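Local coordinates for protein putative aldolase (Bacteroides vulgatus ATCC 8482, PDB 3DXI) that is of unknown function but is probably an aldolase-like enzyme of the HMGL-like family, folded as a TIM barrel, at residues A[60-65]-A[95-100]; A[151-156]-A[183-188]; A[189-194]-A[213-218]. One frame throughout, in Å; residues are numbered along the deposited sequence.

In the fold
The chain is a TIM barrel of eight parallel strands, and the three contacts sample its wall and its outer layer. Contact 3 is part of the wall: strands 189-192 and 214-217, with its centre about 7 Å from the centre of the chain. Contacts 1 and 2 lie farther out, each centred about 20 Å from that point, and join helix ends and connecting loops. Contact 2 runs directly into contact 3, because 183-188 leads into strand 189-192; their centres are about 18 Å apart and Pro-188 CA lies 3.3 Å from Asp-213 OD2. Contact 1 stands apart, its centre about 28 Å from that of contact 2 and 25 Å from that of contact 3.

Contact 1: A[60-65]-A[95-100]; sequences TPVSVL and LPIIGL
Val-62 and Leu-65, one turn apart at the start of helix 62-71, meet Pro-96, Ile-97 and Leu-100 in the outer layer of the TIM barrel. This helix, which comes after the short helix 56-59, leads on to strand 75-81, while the loop 95-100 runs on to strand 103-108, so elements from successive parts of the barrel are brought side by side. No hydrogen bond crosses; the join is apolar. Val-62 spreads its two methyls over different partners. With CG1 anti to the backbone N (chi1 171°), CG1 reaches Leu-100 CD1 at 3.8 Å, while CG2 sits 3.8 Å from Pro-96 CB and also lies beside the Pro-96 carbonyl oxygen. Val-62 meets both the proline ring and the leucine side chain at about a right angle. Leu-100 CD1 reaches on to Leu-65, whose CB is 4.1 Å away, and thus touches both helix residues. Leu-65 passes Ile-97 at a slant, and both of these side chains are buried. Beyond the segments, Leu-65 also packs on Val-101 and Ile-97 on Arg-46. The packing is tightest where two methyls press together: Leu-65 CD1 and Ile-97 CG2 are 3.5 Å apart, closer than usual van der Waals contact.

Contact 2: A[151-156]-A[183-188]; sequences KAIDKI and KYTHVP
Asp-154 reaches across to the turn Thr-185 to Val-187, and its OD1 takes two hydrogen bonds there. His-186 N approaches at 2.9 Å on the syn side, nearly straight at 171° although 35° out of the carboxylate plane. Thr-185 OG1 donates from the same distance of 2.9 Å, nearly in line with the C-O bond. The threonine hydroxyl, swung to the side opposite its own N, faces the aspartate and also accepts a bond from Val-187 N at 3.3 Å. Behind these two bonds the packing is close: Ile-153 CD1 meets Val-187 CG2 at 3.8 Å, the two side chains crossing at about a right angle, and both also lie against Phe-160 of strand 159-163. The outer side is looser. Asp-154 OD2 stands at the edge of the exposed His-186 ring, 3.6 Å from CD2, the carboxylate turned 54° from the ring. A water links OD2 to Tyr-184 O, although its modelled distance to OD2 is short and should be taken with care. Lys-151 lays its CB near Tyr-184 O and leads its extended chain away. The Val-187 N to Thr-185 OG1 bond makes 185-187 an ST turn, held by Asp-154 where helix 171-184 passes to strand 189-192 of the TIM barrel.

Contact 3: A[189-194]-A[213-218]; sequences VGFHGH and DFIDAT
Strands 189-192 and 214-217 are neighbouring parallel strands of the TIM barrel, joined through helix 200-209 as a beta-alpha-beta unit, and their backbones pair in parallel register, Gly-190 with Phe-214 and Phe-191 with Ile-215. Val-189 starts the pairing: its N gives a nearly straight bond (171°) to Asp-213 OD2 at 2.7 Å, while its carbonyl oxygen accepts from both Asp-213 N and Phe-214 N, each at 2.9 Å. The same Asp-213 OD2 forms a salt bridge with Arg-182, so one carboxylate oxygen ties the strand's first amide to helix 171-184. Further on, Phe-191 bonds to both sides of Ile-215: its N donates to Phe-214 O at 3.0 Å, and its O accepts from Asp-216 N at 3.0 Å. The side chains then part to the two faces of the sheet. Phe-191 and Ile-215 point outward to the helices, with Phe-191 CB 3.8 Å from Ile-215 CD1 and both side chains touching Ser-204. His-192 and Asp-216 point to the barrel interior, where Arg-105 of strand 103-108 makes a salt bridge to Asp-216 OD2. The imidazole of His-192 crosses the carboxylate, the two planes 70° apart. The shared oxygen also receives a hydrogen bond from the ring: His-192 ND1 donates to the anti lone pair of Asp-216 OD2 at 2.9 Å, from a position that puts the oxygen 21° out of the ring plane.

Contact 1: A[60-65]-A[95-100]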
loop_
_atom_site.group_PDB
_atom_site.type_symbol
_atom_site.label_atom_id
_atom_site.label_comp_id
_atom_site.label_asym_id
_atom_site.label_seq_id
_atom_site.Cartn_x
_atom_site.Cartn_y
_atom_site.Cartn_z
ATOM N N THR A 60 6.112 -13.799 27.848
ATOM C CA THR A 60 7.551 -13.789 27.577
ATOM C C THR A 60 8.374 -14.147 28.823
ATOM O O THR A 60 9.065 -13.307 29.403
ATOM C CB THR A 60 7.998 -12.416 27.028
ATOM O OG1 THR A 60 7.054 -11.965 26.048
ATOM C CG2 THR A 60 9.372 -12.529 26.347
ATOM N N PRO A 61 8.313 -15.419 29.245
ATOM C CA PRO A 61 9.043 -15.894 30.424
ATOM C C PRO A 61 10.562 -15.738 30.340
ATOM O O PRO A 61 11.134 -15.653 29.254
ATOM C CB PRO A 61 8.616 -17.361 30.520
ATOM C CG PRO A 61 8.380 -17.732 29.100
ATOM C CD PRO A 61 7.624 -16.535 28.575
ATOM N N VAL A 62 11.204 -15.706 31.504
ATOM C CA VAL A 62 12.651 -15.577 31.600
ATOM C C VAL A 62 13.391 -16.646 30.794
ATOM O O VAL A 62 14.345 -16.342 30.086
ATOM C CB VAL A 62 13.107 -15.661 33.077
ATOM C CG1 VAL A 62 14.628 -15.746 33.162
ATOM C CG2 VAL A 62 12.599 -14.447 33.837
ATOM N N SER A 63 12.950 -17.899 30.906
ATOM C CA SER A 63 13.594 -18.987 30.185
ATOM C C SER A 63 13.713 -18.662 28.698
ATOM O O SER A 63 14.756 -18.892 28.089
ATOM C CB SER A 63 12.823 -20.298 30.383
ATOM O OG SER A 63 11.475 -20.190 29.947
ATOM N N VAL A 64 12.651 -18.117 28.115
ATOM C CA VAL A 64 12.668 -17.764 26.700
ATOM C C VAL A 64 13.622 -16.599 26.430
ATOM O O VAL A 64 14.402 -16.629 25.478
ATOM C CB VAL A 64 11.254 -17.386 26.200
ATOM C CG1 VAL A 64 11.322 -16.873 24.762
ATOM C CG2 VAL A 64 10.338 -18.600 26.280
ATOM N N LEU A 65 13.569 -15.579 27.278
ATOM C CA LEU A 65 14.429 -14.415 27.110
ATOM C C LEU A 65 15.924 -14.741 27.200
ATOM O O LEU A 65 16.733 -14.129 26.504
ATOM C CB LEU A 65 14.047 -13.328 28.127
ATOM C CG LEU A 65 12.680 -12.677 27.861
ATOM C CD1 LEU A 65 12.292 -11.776 29.008
ATOM C CD2 LEU A 65 12.732 -11.891 26.553
ATOM N N LEU A 95 11.576 -7.036 37.224
ATOM C CA LEU A 95 12.732 -7.437 38.010
ATOM C C LEU A 95 13.367 -8.737 37.506
ATOM O O LEU A 95 14.589 -8.834 37.393
ATOM C CB LEU A 95 12.329 -7.578 39.480
ATOM C CG LEU A 95 13.368 -7.220 40.542
ATOM C CD1 LEU A 95 13.730 -5.744 40.439
ATOM C CD2 LEU A 95 12.795 -7.531 41.922
ATOM N N PRO A 96 12.546 -9.749 37.176
ATOM C CA PRO A 96 13.129 -11.008 36.695
ATOM C C PRO A 96 13.855 -10.924 35.356
ATOM O O PRO A 96 14.639 -11.813 35.021
ATOM C CB PRO A 96 11.923 -11.946 36.622
ATOM C CG PRO A 96 10.984 -11.387 37.671
ATOM C CD PRO A 96 11.103 -9.902 37.434
ATOM N N ILE A 97 13.613 -9.862 34.590
ATOM C CA ILE A 97 14.239 -9.752 33.275
ATOM C C ILE A 97 15.359 -8.724 33.139
ATOM O O ILE A 97 15.769 -8.401 32.027
ATOM C CB ILE A 97 13.179 -9.469 32.170
ATOM C CG1 ILE A 97 12.589 -8.069 32.347
ATOM C CG2 ILE A 97 12.065 -10.509 32.233
ATOM C CD1 ILE A 97 11.520 -7.720 31.316
ATOM N N ILE A 98 15.861 -8.209 34.252
ATOM C CA ILE A 98 16.947 -7.239 34.169
ATOM C C ILE A 98 18.122 -7.909 33.462
ATOM O O ILE A 98 18.384 -9.094 33.667
ATOM C CB ILE A 98 17.390 -6.757 35.567
ATOM C CG1 ILE A 98 17.596 -7.958 36.490
ATOM C CG2 ILE A 98 16.344 -5.815 36.149
ATOM C CD1 ILE A 98 18.005 -7.589 37.912
ATOM N N GLY A 99 18.807 -7.158 32.605
ATOM C CA GLY A 99 19.939 -7.715 31.886
ATOM C C GLY A 99 19.567 -8.542 30.669
ATOM O O GLY A 99 20.396 -8.763 29.788
ATOM N N LEU A 100 18.323 -8.999 30.606
ATOM C CA LEU A 100 17.879 -9.806 29.477
ATOM C C LEU A 100 17.172 -8.958 28.424
ATOM O O LEU A 100 17.203 -9.272 27.230
ATOM C CB LEU A 100 16.942 -10.916 29.962
ATOM C CG LEU A 100 17.552 -11.905 30.963
ATOM C CD1 LEU A 100 16.503 -12.914 31.407
ATOM C CD2 LEU A 100 18.742 -12.606 30.322
#

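Contact 2: A[151-156]-A[183-188]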
loop_
_atom_site.group_PDB
_atom_site.type_symbol
_atom_site.label_atom_id
_atom_site.label_comp_id
_atom_site.label_asym_id
_atom_site.label_seq_id
_atom_site.Cartn_x
_atom_site.Cartn_y
_atom_site.Cartn_z
ATOM N N LYS A 151 7.033 17.589 27.997
ATOM C CA LYS A 151 8.310 18.038 28.533
ATOM C C LYS A 151 8.703 17.207 29.755
ATOM O O LYS A 151 9.887 17.041 30.048
ATOM C CB LYS A 151 8.263 19.515 28.924
ATOM C CG LYS A 151 9.588 19.997 29.502
ATOM C CD LYS A 151 9.617 21.496 29.754
ATOM C CE LYS A 151 10.936 21.913 30.392
ATOM N NZ LYS A 151 11.022 23.394 30.569
ATOM N N ALA A 152 7.707 16.678 30.456
ATOM C CA ALA A 152 7.956 15.877 31.652
ATOM C C ALA A 152 8.651 14.537 31.382
ATOM O O ALA A 152 9.093 13.865 32.314
ATOM C CB ALA A 152 6.641 15.642 32.398
ATOM N N ILE A 153 8.756 14.146 30.114
ATOM C CA ILE A 153 9.394 12.877 29.775
ATOM C C ILE A 153 10.843 13.027 29.321
ATOM O O ILE A 153 11.525 12.034 29.076
ATOM C CB ILE A 153 8.610 12.133 28.668
ATOM C CG1 ILE A 153 8.876 12.766 27.300
ATOM C CG2 ILE A 153 7.126 12.190 28.961
ATOM C CD1 ILE A 153 8.298 11.966 26.132
ATOM N N ASP A 154 11.315 14.267 29.221
ATOM C CA ASP A 154 12.679 14.541 28.771
ATOM C C ASP A 154 13.810 13.760 29.438
ATOM O O ASP A 154 14.784 13.398 28.773
ATOM C CB ASP A 154 12.983 16.039 28.870
ATOM C CG ASP A 154 12.349 16.836 27.752
ATOM O OD1 ASP A 154 12.016 16.238 26.705
ATOM O OD2 ASP A 154 12.195 18.064 27.907
ATOM N N LYS A 155 13.699 13.504 30.738
ATOM C CA LYS A 155 14.746 12.766 31.440
ATOM C C LYS A 155 14.459 11.272 31.589
ATOM O O LYS A 155 15.308 10.525 32.075
ATOM C CB LYS A 155 14.991 13.371 32.828
ATOM C CG LYS A 155 16.057 14.456 32.872
ATOM C CD LYS A 155 15.717 15.616 31.959
ATOM C CE LYS A 155 16.806 16.678 31.988
ATOM N NZ LYS A 155 16.478 17.821 31.086
ATOM N N ILE A 156 13.276 10.840 31.160
ATOM C CA ILE A 156 12.894 9.438 31.273
ATOM C C ILE A 156 12.839 8.679 29.952
ATOM O O ILE A 156 13.473 7.638 29.795
ATOM C CB ILE A 156 11.512 9.278 31.943
ATOM C CG1 ILE A 156 11.532 9.859 33.359
ATOM C CG2 ILE A 156 11.130 7.806 31.999
ATOM C CD1 ILE A 156 11.261 11.334 33.417
ATOM N N LYS A 183 8.893 20.296 19.327
ATOM C CA LYS A 183 8.804 21.576 20.038
ATOM C C LYS A 183 8.574 21.371 21.529
ATOM O O LYS A 183 8.864 22.258 22.334
ATOM C CB LYS A 183 7.631 22.421 19.528
ATOM C CG LYS A 183 7.733 22.946 18.115
ATOM C CD LYS A 183 6.479 23.758 17.801
ATOM C CE LYS A 183 6.484 24.284 16.382
ATOM N NZ LYS A 183 5.210 24.988 16.072
ATOM N N TYR A 184 8.055 20.205 21.897
ATOM C CA TYR A 184 7.731 19.940 23.289
ATOM C C TYR A 184 8.582 18.919 24.030
ATOM O O TYR A 184 8.551 18.865 25.263
ATOM C CB TYR A 184 6.252 19.577 23.382
ATOM C CG TYR A 184 5.359 20.713 22.930
ATOM C CD1 TYR A 184 5.129 21.811 23.757
ATOM C CD2 TYR A 184 4.803 20.726 21.653
ATOM C CE1 TYR A 184 4.370 22.895 23.327
ATOM C CE2 TYR A 184 4.042 21.808 21.206
ATOM C CZ TYR A 184 3.831 22.891 22.049
ATOM O OH TYR A 184 3.102 23.978 21.610
ATOM N N THR A 185 9.340 18.108 23.301
ATOM C CA THR A 185 10.203 17.140 23.959
ATOM C C THR A 185 11.505 16.991 23.184
ATOM O O THR A 185 11.531 17.175 21.967
ATOM C CB THR A 185 9.502 15.760 24.130
ATOM O OG1 THR A 185 10.428 14.828 24.700
ATOM C CG2 THR A 185 8.994 15.232 22.802
ATOM N N HIS A 186 12.582 16.682 23.904
ATOM C CA HIS A 186 13.905 16.525 23.308
ATOM C C HIS A 186 14.247 15.067 23.031
ATOM O O HIS A 186 15.253 14.783 22.384
ATOM C CB HIS A 186 14.982 17.095 24.239
ATOM C CG HIS A 186 14.931 18.584 24.393
ATOM N ND1 HIS A 186 15.478 19.447 23.470
ATOM C CD2 HIS A 186 14.382 19.360 25.357
ATOM C CE1 HIS A 186 15.268 20.693 23.857
ATOM N NE2 HIS A 186 14.605 20.667 24.999
ATOM N N VAL A 187 13.418 14.149 23.520
ATOM C CA VAL A 187 13.684 12.726 23.341
ATOM C C VAL A 187 13.532 12.211 21.914
ATOM O O VAL A 187 12.844 12.808 21.083
ATOM C CB VAL A 187 12.791 11.862 24.267
ATOM C CG1 VAL A 187 13.009 12.263 25.717
ATOM C CG2 VAL A 187 11.328 12.002 23.875
ATOM N N PRO A 188 14.210 11.097 21.606
ATOM C CA PRO A 188 14.146 10.490 20.275
ATOM C C PRO A 188 12.677 10.208 19.942
ATOM O O PRO A 188 11.892 9.849 20.824
ATOM C CB PRO A 188 14.963 9.213 20.447
ATOM C CG PRO A 188 16.015 9.633 21.449
ATOM C CD PRO A 188 15.202 10.411 22.457
HETATM O O HOH W 1 10.888 19.725 26.524
#

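Contact 3: A[189-194]-A[213-218]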
loop_
_atom_site.group_PDB
_atom_site.type_symbol
_atom_site.label_atom_id
_atom_site.label_comp_id
_atom_site.label_asym_id
_atom_site.label_seq_id
_atom_site.Cartn_x
_atom_site.Cartn_y
_atom_site.Cartn_z
ATOM N N VAL A 189 12.298 10.386 18.684
ATOM C CA VAL A 189 10.914 10.147 18.287
ATOM C C VAL A 189 10.802 8.993 17.298
ATOM O O VAL A 189 11.703 8.764 16.485
ATOM C CB VAL A 189 10.290 11.415 17.652
ATOM C CG1 VAL A 189 8.835 11.161 17.284
ATOM C CG2 VAL A 189 10.405 12.592 18.625
ATOM N N GLY A 190 9.692 8.263 17.385
ATOM C CA GLY A 190 9.456 7.149 16.484
ATOM C C GLY A 190 8.061 7.188 15.882
ATOM O O GLY A 190 7.200 7.963 16.316
ATOM N N PHE A 191 7.839 6.345 14.878
ATOM C CA PHE A 191 6.551 6.253 14.207
ATOM C C PHE A 191 6.172 4.794 13.988
ATOM O O PHE A 191 6.998 3.979 13.557
ATOM C CB PHE A 191 6.599 6.949 12.845
ATOM C CG PHE A 191 5.329 6.795 12.041
ATOM C CD1 PHE A 191 4.143 7.417 12.453
ATOM C CD2 PHE A 191 5.310 6.010 10.886
ATOM C CE1 PHE A 191 2.958 7.262 11.729
ATOM C CE2 PHE A 191 4.131 5.844 10.147
ATOM C CZ PHE A 191 2.949 6.472 10.568
ATOM N N HIS A 192 4.924 4.466 14.296
ATOM C CA HIS A 192 4.416 3.115 14.091
ATOM C C HIS A 192 3.147 3.272 13.260
ATOM O O HIS A 192 2.087 3.628 13.779
ATOM C CB HIS A 192 4.100 2.428 15.424
ATOM C CG HIS A 192 3.639 1.009 15.275
ATOM N ND1 HIS A 192 4.182 -0.032 15.996
ATOM C CD2 HIS A 192 2.671 0.461 14.499
ATOM C CE1 HIS A 192 3.570 -1.158 15.674
ATOM N NE2 HIS A 192 2.648 -0.886 14.768
ATOM N N GLY A 193 3.260 3.019 11.964
ATOM C CA GLY A 193 2.103 3.178 11.111
ATOM C C GLY A 193 1.323 1.906 10.872
ATOM O O GLY A 193 1.863 0.803 10.977
ATOM N N HIS A 194 0.037 2.058 10.581
ATOM C CA HIS A 194 -0.802 0.910 10.266
ATOM C C HIS A 194 -1.110 0.999 8.779
ATOM O O HIS A 194 -1.048 2.086 8.188
ATOM C CB HIS A 194 -2.077 0.914 11.102
ATOM C CG HIS A 194 -1.867 0.446 12.508
ATOM N ND1 HIS A 194 -2.873 0.435 13.449
ATOM C CD2 HIS A 194 -0.766 -0.036 13.129
ATOM C CE1 HIS A 194 -2.400 -0.031 14.590
ATOM N NE2 HIS A 194 -1.123 -0.325 14.424
ATOM N N ASP A 213 13.736 9.378 14.506
ATOM C CA ASP A 213 14.725 8.477 15.098
ATOM C C ASP A 213 14.405 6.975 15.060
ATOM O O ASP A 213 15.317 6.149 14.979
ATOM C CB ASP A 213 14.959 8.897 16.554
ATOM C CG ASP A 213 15.252 10.385 16.694
ATOM O OD1 ASP A 213 16.410 10.789 16.479
ATOM O OD2 ASP A 213 14.322 11.154 17.007
ATOM N N PHE A 214 13.122 6.629 15.122
ATOM C CA PHE A 214 12.686 5.228 15.136
ATOM C C PHE A 214 11.508 4.931 14.204
ATOM O O PHE A 214 10.608 5.756 14.040
ATOM C CB PHE A 214 12.252 4.838 16.554
ATOM C CG PHE A 214 13.350 4.279 17.416
ATOM C CD1 PHE A 214 13.583 2.907 17.463
ATOM C CD2 PHE A 214 14.119 5.116 18.221
ATOM C CE1 PHE A 214 14.558 2.373 18.304
ATOM C CE2 PHE A 214 15.103 4.595 19.069
ATOM C CZ PHE A 214 15.319 3.218 19.109
ATOM N N ILE A 215 11.517 3.747 13.599
ATOM C CA ILE A 215 10.411 3.312 12.745
ATOM C C ILE A 215 10.090 1.859 13.093
ATOM O O ILE A 215 10.991 1.028 13.207
ATOM C CB ILE A 215 10.737 3.386 11.231
ATOM C CG1 ILE A 215 10.907 4.841 10.791
ATOM C CG2 ILE A 215 9.608 2.740 10.429
ATOM C CD1 ILE A 215 9.657 5.683 10.949
ATOM N N ASP A 216 8.802 1.580 13.278
ATOM C CA ASP A 216 8.294 0.246 13.601
ATOM C C ASP A 216 7.725 -0.426 12.345
ATOM O O ASP A 216 7.121 0.232 11.491
ATOM C CB ASP A 216 7.155 0.330 14.632
ATOM C CG ASP A 216 7.639 0.573 16.053
ATOM O OD1 ASP A 216 8.799 1.004 16.249
ATOM O OD2 ASP A 216 6.833 0.341 16.981
ATOM N N ALA A 217 7.900 -1.739 12.256
ATOM C CA ALA A 217 7.378 -2.528 11.142
ATOM C C ALA A 217 7.414 -3.994 11.559
ATOM O O ALA A 217 7.962 -4.322 12.607
ATOM C CB ALA A 217 8.216 -2.306 9.890
ATOM N N THR A 218 6.812 -4.868 10.755
ATOM C CA THR A 218 6.798 -6.298 11.045
ATOM C C THR A 218 6.908 -7.084 9.739
ATOM O O THR A 218 6.559 -6.573 8.675
ATOM C CB THR A 218 5.493 -6.724 11.774
ATOM O OG1 THR A 218 4.361 -6.480 10.929
ATOM C CG2 THR A 218 5.327 -5.942 13.075
HETATM O O HOH W 2 9.108 3.710 16.050
HETATM O O HOH W 3 5.877 2.447 10.526
HETATM O O HOH W 4 4.200 -0.566 11.579
#